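Local structure of PTS system, nitrogen regulatory IIA protein (Neisseria meningitidis, 2A0J) at residues H12-F26 against T77-D90. The protein probably acts in a phosphotransfer chain of the PTS type, passing phosphate through a phosphohistidine, and helps regulate nitrogen metabolism. Residues are numbered along the deposited sequence; the frame is centred on the assembly and turned at random.
Sequences HIVLDMEVGSKKRLF and TGAFIRTREPVGFD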
ATOM      1  N   HIS A  12       6.679  -9.154  -1.615  1.00 16.08           N
ATOM      2  CA  HIS A  12       6.095  -7.821  -1.802  1.00 19.82           C
ATOM      3  C   HIS A  12       5.975  -7.041  -0.488  1.00 20.30           C
ATOM      4  O   HIS A  12       5.226  -6.067  -0.403  1.00 16.66           O
ATOM      5  CB  HIS A  12       4.706  -7.927  -2.444  1.00 14.97           C
ATOM      6  CG  HIS A  12       4.729  -8.342  -3.885  1.00 22.19           C
ATOM      7  ND1 HIS A  12       3.581  -8.584  -4.608  1.00 26.13           N
ATOM      8  CD2 HIS A  12       5.760  -8.563  -4.734  1.00 22.69           C
ATOM      9  CE1 HIS A  12       3.905  -8.939  -5.838  1.00 28.34           C
ATOM     10  NE2 HIS A  12       5.222  -8.934  -5.940  1.00 19.16           N
ATOM     11  N   ILE A  13       6.723  -7.476   0.524  1.00 17.87           N
ATOM     12  CA  ILE A  13       6.717  -6.847   1.839  1.00 16.93           C
ATOM     13  C   ILE A  13       8.102  -6.330   2.217  1.00 18.40           C
ATOM     14  O   ILE A  13       9.085  -7.054   2.103  1.00 16.72           O
ATOM     15  CB  ILE A  13       6.253  -7.847   2.905  1.00 17.18           C
ATOM     16  CG1 ILE A  13       4.826  -8.303   2.582  1.00 12.06           C
ATOM     17  CG2 ILE A  13       6.360  -7.225   4.295  1.00 13.30           C
ATOM     18  CD1 ILE A  13       4.324  -9.415   3.464  1.00 19.05           C
ATOM     19  N   VAL A  14       8.167  -5.070   2.651  1.00 17.46           N
ATOM     20  CA  VAL A  14       9.420  -4.426   3.068  1.00 12.72           C
ATOM     21  C   VAL A  14       9.228  -4.013   4.531  1.00 18.80           C
ATOM     22  O   VAL A  14       8.279  -3.299   4.861  1.00 22.35           O
ATOM     23  CB  VAL A  14       9.731  -3.165   2.208  1.00  4.98           C
ATOM     24  CG1 VAL A  14      11.046  -2.533   2.649  1.00 13.70           C
ATOM     25  CG2 VAL A  14       9.802  -3.537   0.745  1.00  8.59           C
ATOM     26  N   LEU A  15      10.130  -4.456   5.401  1.00 11.72           N
ATOM     27  CA  LEU A  15      10.020  -4.178   6.832  1.00 13.58           C
ATOM     28  C   LEU A  15      10.769  -2.975   7.394  1.00 17.99           C
ATOM     29  O   LEU A  15      10.375  -2.439   8.430  1.00 15.06           O
ATOM     30  CB  LEU A  15      10.455  -5.417   7.619  1.00 11.80           C
ATOM     31  CG  LEU A  15       9.749  -6.737   7.306  1.00 15.56           C
ATOM     32  CD1 LEU A  15      10.512  -7.882   7.954  1.00  4.40           C
ATOM     33  CD2 LEU A  15       8.308  -6.687   7.792  1.00 18.98           C
ATOM     34  N   ASP A  16      11.842  -2.547   6.730  1.00 27.73           N
ATOM     35  CA  ASP A  16      12.640  -1.438   7.246  1.00 20.96           C
ATOM     36  C   ASP A  16      13.203  -0.532   6.158  1.00 14.45           C
ATOM     37  O   ASP A  16      14.415  -0.361   6.045  1.00 14.33           O
ATOM     38  CB  ASP A  16      13.785  -2.011   8.085  1.00 31.64           C
ATOM     39  CG  ASP A  16      14.482  -0.963   8.924  1.00 40.51           C
ATOM     40  OD1 ASP A  16      15.533  -1.291   9.512  1.00 46.02           O
ATOM     41  OD2 ASP A  16      13.982   0.180   9.007  1.00 40.17           O
ATOM     42  N   MET A  17      12.317   0.068   5.370  1.00 15.90           N
ATOM     43  CA  MET A  17      12.745   0.941   4.279  1.00 15.82           C
ATOM     44  C   MET A  17      13.158   2.347   4.717  1.00 19.32           C
ATOM     45  O   MET A  17      12.425   3.041   5.418  1.00 24.47           O
ATOM     46  CB  MET A  17      11.639   1.045   3.228  1.00 15.97           C
ATOM     47  CG  MET A  17      11.991   1.947   2.048  1.00 31.56           C
ATOM     48  SD  MET A  17      10.594   2.241   0.942  1.00 27.46           S
ATOM     49  CE  MET A  17      10.651   0.764  -0.040  1.00 33.78           C
ATOM     50  N   GLU A  18      14.350   2.753   4.301  1.00 18.53           N
ATOM     51  CA  GLU A  18      14.868   4.073   4.614  1.00 22.32           C
ATOM     52  C   GLU A  18      14.425   4.992   3.483  1.00 22.89           C
ATOM     53  O   GLU A  18      15.001   4.984   2.393  1.00 20.42           O
ATOM     54  CB  GLU A  18      16.395   4.019   4.697  1.00 38.18           C
ATOM     55  CG  GLU A  18      17.065   5.364   4.903  1.00 48.06           C
ATOM     56  CD  GLU A  18      18.568   5.234   5.037  1.00 65.09           C
ATOM     57  OE1 GLU A  18      19.023   4.628   6.032  1.00 75.29           O
ATOM     58  OE2 GLU A  18      19.297   5.729   4.151  1.00 71.89           O
ATOM     59  N   VAL A  19      13.388   5.778   3.734  1.00 25.37           N
ATOM     60  CA  VAL A  19      12.871   6.674   2.710  1.00 32.41           C
ATOM     61  C   VAL A  19      12.632   8.075   3.266  1.00 30.88           C
ATOM     62  O   VAL A  19      12.111   8.235   4.373  1.00 34.88           O
ATOM     63  CB  VAL A  19      11.563   6.091   2.087  1.00 29.47           C
ATOM     64  CG1 VAL A  19      10.561   5.756   3.183  1.00 42.57           C
ATOM     65  CG2 VAL A  19      10.962   7.071   1.109  1.00 33.08           C
ATOM     66  N   GLY A  20      13.020   9.084   2.486  1.00 34.12           N
ATOM     67  CA  GLY A  20      12.870  10.465   2.912  1.00 30.78           C
ATOM     68  C   GLY A  20      11.619  11.198   2.457  1.00 32.39           C
ATOM     69  O   GLY A  20      11.059  11.991   3.213  1.00 37.15           O
ATOM     70  N   SER A  21      11.169  10.952   1.233  1.00 26.86           N
ATOM     71  CA  SER A  21       9.982  11.639   0.750  1.00 20.12           C
ATOM     72  C   SER A  21       8.905  10.692   0.248  1.00 25.19           C
ATOM     73  O   SER A  21       9.161   9.508   0.002  1.00 21.67           O
ATOM     74  CB  SER A  21      10.351  12.614  -0.363  1.00 15.42           C
ATOM     75  OG  SER A  21      10.883  11.926  -1.480  1.00 27.81           O
ATOM     76  N   LYS A  22       7.699  11.240   0.108  1.00 25.93           N
ATOM     77  CA  LYS A  22       6.529  10.513  -0.373  1.00 23.10           C
ATOM     78  C   LYS A  22       6.742  10.189  -1.853  1.00 22.65           C
ATOM     79  O   LYS A  22       6.230   9.199  -2.371  1.00 27.18           O
ATOM     80  CB  LYS A  22       5.287  11.387  -0.189  1.00 19.10           C
ATOM     81  CG  LYS A  22       3.960  10.692  -0.417  1.00 23.73           C
ATOM     82  CD  LYS A  22       2.837  11.690  -0.214  1.00 15.26           C
ATOM     83  CE  LYS A  22       1.477  11.051  -0.336  1.00 18.09           C
ATOM     84  NZ  LYS A  22       0.392  12.045  -0.081  1.00 12.61           N
ATOM     85  N   LYS A  23       7.506  11.045  -2.519  1.00 22.50           N
ATOM     86  CA  LYS A  23       7.838  10.877  -3.928  1.00 27.18           C
ATOM     87  C   LYS A  23       8.755   9.657  -4.025  1.00 27.65           C
ATOM     88  O   LYS A  23       8.596   8.803  -4.903  1.00 21.54           O
ATOM     89  CB  LYS A  23       8.565  12.131  -4.425  1.00 21.72           C
ATOM     90  CG  LYS A  23       9.220  12.029  -5.788  1.00 21.76           C
ATOM     91  CD  LYS A  23       8.317  12.569  -6.880  1.00 45.14           C
ATOM     92  CE  LYS A  23       9.049  12.636  -8.213  1.00 52.50           C
ATOM     93  NZ  LYS A  23      10.237  13.535  -8.152  1.00 62.71           N
ATOM     94  N   ARG A  24       9.698   9.580  -3.091  1.00 26.23           N
ATOM     95  CA  ARG A  24      10.663   8.488  -3.033  1.00 26.16           C
ATOM     96  C   ARG A  24       9.920   7.181  -2.775  1.00 28.38           C
ATOM     97  O   ARG A  24      10.124   6.184  -3.467  1.00 30.79           O
ATOM     98  CB  ARG A  24      11.667   8.756  -1.908  1.00 28.29           C
ATOM     99  CG  ARG A  24      13.026   8.090  -2.068  1.00 45.71           C
ATOM    100  CD  ARG A  24      12.921   6.579  -2.160  1.00 64.01           C
ATOM    101  NE  ARG A  24      13.397   6.087  -3.451  1.00 82.22           N
ATOM    102  CZ  ARG A  24      14.669   6.097  -3.836  1.00 90.65           C
ATOM    103  NH1 ARG A  24      15.609   6.570  -3.025  1.00 87.05           N
ATOM    104  NH2 ARG A  24      15.002   5.643  -5.038  1.00 98.93           N
ATOM    105  N   LEU A  25       9.055   7.202  -1.769  1.00 22.69           N
ATOM    106  CA  LEU A  25       8.259   6.045  -1.401  1.00 18.40           C
ATOM    107  C   LEU A  25       7.469   5.522  -2.614  1.00 21.76           C
ATOM    108  O   LEU A  25       7.386   4.310  -2.849  1.00 11.06           O
ATOM    109  CB  LEU A  25       7.306   6.448  -0.270  1.00 18.35           C
ATOM    110  CG  LEU A  25       6.424   5.412   0.429  1.00 27.22           C
ATOM    111  CD1 LEU A  25       7.280   4.347   1.090  1.00 28.90           C
ATOM    112  CD2 LEU A  25       5.569   6.118   1.473  1.00 32.75           C
ATOM    113  N   PHE A  26       6.891   6.438  -3.388  1.00 17.65           N
ATOM    114  CA  PHE A  26       6.114   6.047  -4.562  1.00 22.98           C
ATOM    115  C   PHE A  26       6.991   5.470  -5.673  1.00 22.50           C
ATOM    116  O   PHE A  26       6.562   4.585  -6.415  1.00 17.24           O
ATOM    117  CB  PHE A  26       5.294   7.236  -5.092  1.00 22.99           C
ATOM    118  CG  PHE A  26       3.927   7.367  -4.461  1.00 18.32           C
ATOM    119  CD1 PHE A  26       3.788   7.628  -3.104  1.00 22.24           C
ATOM    120  CD2 PHE A  26       2.776   7.227  -5.227  1.00 30.03           C
ATOM    121  CE1 PHE A  26       2.524   7.745  -2.520  1.00 18.36           C
ATOM    122  CE2 PHE A  26       1.508   7.341  -4.651  1.00 22.09           C
ATOM    123  CZ  PHE A  26       1.383   7.600  -3.300  1.00 15.31           C
ATOM    124  N   THR A  77      -2.773  -6.574  -7.604  1.00 24.60           N
ATOM    125  CA  THR A  77      -1.479  -6.828  -7.002  1.00 27.65           C
ATOM    126  C   THR A  77      -1.249  -5.764  -5.935  1.00 29.91           C
ATOM    127  O   THR A  77      -1.740  -4.638  -6.057  1.00 28.28           O
ATOM    128  CB  THR A  77      -0.359  -6.773  -8.060  1.00 31.32           C
ATOM    129  OG1 THR A  77       0.879  -7.177  -7.463  1.00 27.82           O
ATOM    130  CG2 THR A  77      -0.228  -5.363  -8.636  1.00 16.81           C
ATOM    131  N   GLY A  78      -0.523  -6.125  -4.881  1.00 27.73           N
ATOM    132  CA  GLY A  78      -0.263  -5.175  -3.815  1.00 21.60           C
ATOM    133  C   GLY A  78       1.096  -5.329  -3.162  1.00 21.31           C
ATOM    134  O   GLY A  78       1.893  -6.190  -3.539  1.00 22.49           O
ATOM    135  N   ALA A  79       1.364  -4.479  -2.178  1.00 17.96           N
ATOM    136  CA  ALA A  79       2.624  -4.516  -1.450  1.00 16.54           C
ATOM    137  C   ALA A  79       2.420  -3.841  -0.106  1.00 18.26           C
ATOM    138  O   ALA A  79       1.450  -3.106   0.088  1.00 17.86           O
ATOM    139  CB  ALA A  79       3.713  -3.791  -2.231  1.00  3.93           C
ATOM    140  N   PHE A  80       3.330  -4.098   0.827  1.00 14.89           N
ATOM    141  CA  PHE A  80       3.233  -3.483   2.138  1.00 19.92           C
ATOM    142  C   PHE A  80       4.599  -2.938   2.529  1.00 18.05           C
ATOM    143  O   PHE A  80       5.610  -3.622   2.362  1.00 12.54           O
ATOM    144  CB  PHE A  80       2.762  -4.497   3.182  1.00 18.68           C
ATOM    145  CG  PHE A  80       2.488  -3.887   4.520  1.00 23.16           C
ATOM    146  CD1 PHE A  80       1.328  -3.143   4.731  1.00 22.78           C
ATOM    147  CD2 PHE A  80       3.412  -4.000   5.555  1.00 19.65           C
ATOM    148  CE1 PHE A  80       1.093  -2.516   5.955  1.00 19.38           C
ATOM    149  CE2 PHE A  80       3.185  -3.376   6.785  1.00 18.50           C
ATOM    150  CZ  PHE A  80       2.020  -2.630   6.984  1.00  8.35           C
ATOM    151  N   ILE A  81       4.621  -1.710   3.045  1.00 21.06           N
ATOM    152  CA  ILE A  81       5.867  -1.071   3.460  1.00 22.50           C
ATOM    153  C   ILE A  81       5.845  -0.499   4.873  1.00 23.75           C
ATOM    154  O   ILE A  81       4.916   0.213   5.252  1.00 21.68           O
ATOM    155  CB  ILE A  81       6.248   0.093   2.532  1.00 22.00           C
ATOM    156  CG1 ILE A  81       6.428  -0.407   1.101  1.00 16.47           C
ATOM    157  CG2 ILE A  81       7.522   0.758   3.049  1.00  9.66           C
ATOM    158  CD1 ILE A  81       6.872   0.681   0.127  1.00  9.65           C
ATOM    159  N   ARG A  82       6.890  -0.815   5.636  1.00 26.07           N
ATOM    160  CA  ARG A  82       7.063  -0.323   7.003  1.00 24.25           C
ATOM    161  C   ARG A  82       8.315   0.550   6.937  1.00 21.97           C
ATOM    162  O   ARG A  82       9.417   0.055   6.683  1.00 15.17           O
ATOM    163  CB  ARG A  82       7.292  -1.483   7.979  1.00 16.33           C
ATOM    164  CG  ARG A  82       6.424  -1.447   9.233  1.00 21.75           C
ATOM    165  CD  ARG A  82       7.243  -1.245  10.491  1.00 13.76           C
ATOM    166  NE  ARG A  82       8.289  -2.259  10.630  1.00 33.10           N
ATOM    167  CZ  ARG A  82       8.123  -3.454  11.183  1.00 10.29           C
ATOM    168  NH1 ARG A  82       6.948  -3.815  11.668  1.00 34.91           N
ATOM    169  NH2 ARG A  82       9.141  -4.289  11.250  1.00 21.40           N
ATOM    170  N   THR A  83       8.133   1.851   7.144  1.00 13.32           N
ATOM    171  CA  THR A  83       9.233   2.804   7.079  1.00  5.13           C
ATOM    172  C   THR A  83      10.080   2.833   8.355  1.00 10.95           C
ATOM    173  O   THR A  83       9.578   2.609   9.454  1.00 13.34           O
ATOM    174  CB  THR A  83       8.691   4.229   6.776  1.00 16.62           C
ATOM    175  OG1 THR A  83       7.706   4.593   7.756  1.00 25.52           O
ATOM    176  CG2 THR A  83       8.043   4.271   5.379  1.00  9.92           C
ATOM    177  N   ARG A  84      11.376   3.089   8.201  1.00 19.09           N
ATOM    178  CA  ARG A  84      12.271   3.156   9.350  1.00 26.41           C
ATOM    179  C   ARG A  84      11.891   4.386  10.168  1.00 30.17           C
ATOM    180  O   ARG A  84      11.945   4.375  11.399  1.00 25.13           O
ATOM    181  CB  ARG A  84      13.724   3.271   8.892  1.00 23.09           C
ATOM    182  CG  ARG A  84      14.726   3.221  10.034  1.00 33.47           C
ATOM    183  CD  ARG A  84      16.154   3.273   9.517  1.00 31.98           C
ATOM    184  NE  ARG A  84      16.377   2.271   8.482  1.00 39.62           N
ATOM    185  CZ  ARG A  84      17.534   2.077   7.862  1.00 48.42           C
ATOM    186  NH1 ARG A  84      18.586   2.822   8.176  1.00 64.81           N
ATOM    187  NH2 ARG A  84      17.637   1.143   6.927  1.00 40.99           N
ATOM    188  N   GLU A  85      11.501   5.441   9.458  1.00 29.47           N
ATOM    189  CA  GLU A  85      11.091   6.699  10.068  1.00 29.32           C
ATOM    190  C   GLU A  85       9.768   7.131   9.434  1.00 18.03           C
ATOM    191  O   GLU A  85       9.498   6.814   8.283  1.00 11.30           O
ATOM    192  CB  GLU A  85      12.153   7.774   9.816  1.00 27.53           C
ATOM    193  CG  GLU A  85      12.774   8.380  11.065  1.00 33.45           C
ATOM    194  CD  GLU A  85      13.685   7.420  11.801  1.00 42.84           C
ATOM    195  OE1 GLU A  85      13.184   6.424  12.358  1.00 43.93           O
ATOM    196  OE2 GLU A  85      14.910   7.662  11.819  1.00 58.08           O
ATOM    197  N   PRO A  86       8.917   7.842  10.188  1.00 24.49           N
ATOM    198  CA  PRO A  86       7.638   8.279   9.609  1.00 22.09           C
ATOM    199  C   PRO A  86       7.859   9.216   8.409  1.00 28.03           C
ATOM    200  O   PRO A  86       8.883   9.895   8.315  1.00 29.67           O
ATOM    201  CB  PRO A  86       6.948   8.971  10.784  1.00 25.20           C
ATOM    202  CG  PRO A  86       7.484   8.189  11.988  1.00 12.74           C
ATOM    203  CD  PRO A  86       8.951   8.066  11.648  1.00 12.46           C
ATOM    204  N   VAL A  87       6.899   9.243   7.493  1.00 26.36           N
ATOM    205  CA  VAL A  87       6.995  10.078   6.298  1.00 16.70           C
ATOM    206  C   VAL A  87       5.807  11.020   6.177  1.00 12.18           C
ATOM    207  O   VAL A  87       4.662  10.605   6.358  1.00 15.38           O
ATOM    208  CB  VAL A  87       7.075   9.196   5.018  1.00 21.70           C
ATOM    209  CG1 VAL A  87       6.763  10.017   3.774  1.00 21.63           C
ATOM    210  CG2 VAL A  87       8.457   8.588   4.901  1.00 14.64           C
ATOM    211  N   GLY A  88       6.090  12.290   5.890  1.00 15.97           N
ATOM    212  CA  GLY A  88       5.032  13.280   5.727  1.00 18.03           C
ATOM    213  C   GLY A  88       4.186  12.844   4.552  1.00 15.20           C
ATOM    214  O   GLY A  88       4.650  12.852   3.415  1.00 14.61           O
ATOM    215  N   PHE A  89       2.947  12.456   4.827  1.00 11.97           N
ATOM    216  CA  PHE A  89       2.048  11.954   3.796  1.00 14.87           C
ATOM    217  C   PHE A  89       0.891  12.890   3.481  1.00 19.29           C
ATOM    218  O   PHE A  89      -0.021  12.514   2.744  1.00 25.55           O
ATOM    219  CB  PHE A  89       1.472  10.609   4.242  1.00 11.41           C
ATOM    220  CG  PHE A  89       1.397   9.585   3.152  1.00  8.72           C
ATOM    221  CD1 PHE A  89       2.541   8.905   2.739  1.00 20.56           C
ATOM    222  CD2 PHE A  89       0.181   9.296   2.531  1.00 19.15           C
ATOM    223  CE1 PHE A  89       2.474   7.946   1.716  1.00 24.19           C
ATOM    224  CE2 PHE A  89       0.100   8.344   1.505  1.00 18.60           C
ATOM    225  CZ  PHE A  89       1.245   7.668   1.097  1.00  7.58           C
ATOM    226  N   ASP A  90       0.913  14.096   4.039  1.00 13.20           N
ATOM    227  CA  ASP A  90      -0.160  15.049   3.802  1.00 13.09           C
ATOM    228  C   ASP A  90      -1.476  14.429   4.281  1.00 20.22           C
ATOM    229  O   ASP A  90      -2.551  14.750   3.779  1.00 16.80           O
ATOM    230  CB  ASP A  90      -0.241  15.394   2.309  1.00 19.87           C
ATOM    231  CG  ASP A  90       1.123  15.767   1.715  1.00 36.42           C
ATOM    232  OD1 ASP A  90       1.893  14.854   1.336  1.00 39.81           O
ATOM    233  OD2 ASP A  90       1.435  16.977   1.639  1.00 36.28           O
TER
HETATM  234  O   HOH W   1      12.044   6.072   6.335  1.00 29.20           O
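Arg84 is shared by two acids: its NH1 forms a salt bridge with Glu18 OE1 at 2.8 Å, and its NE reaches Asp16 OD2 at 3.2 Å, from above the carboxylate plane. Arginine suits this exposed corner because its guanidinium offers several N-H donors; the bend at chi3 (-52°) turns it toward both acids, one face resting on Glu18 CB. Lys22, at the start of helix 22-33, runs fully extended across Phe89. Its CE sits over the ring centre, 3.5 Å from the centroid, in a CH-pi contact, while NZ continues to Phe89 O (2.9 Å), a long, weak salt bridge to Asp90 OD1 and a salt bridge to Glu52 of helix 41-52. Leading up to the Arg84 corner, strand 13-17, outermost in the mixed four-stranded sheet, pairs in parallel with strand 77-83. A beta bulge shifts the register between Val14 and Met17; there the Arg82 side chain, bent at chi2 and chi3, brings NE to Leu15 O at 3.0 Å in a bent hydrogen bond, while NH1 and NH2 bond to Leu133 O and Val136 O. Where helix 22-33 faces the sheet, flexible Met17 and branched Leu25 pack on Ile81: its CD1 meets Met17 CE and Leu25 CD1, each at 3.8 Å. Leu25 CD2 abuts the Phe89 ring edge, and Val19 CG1 touches both Thr83 CG2 and Val87 CG2.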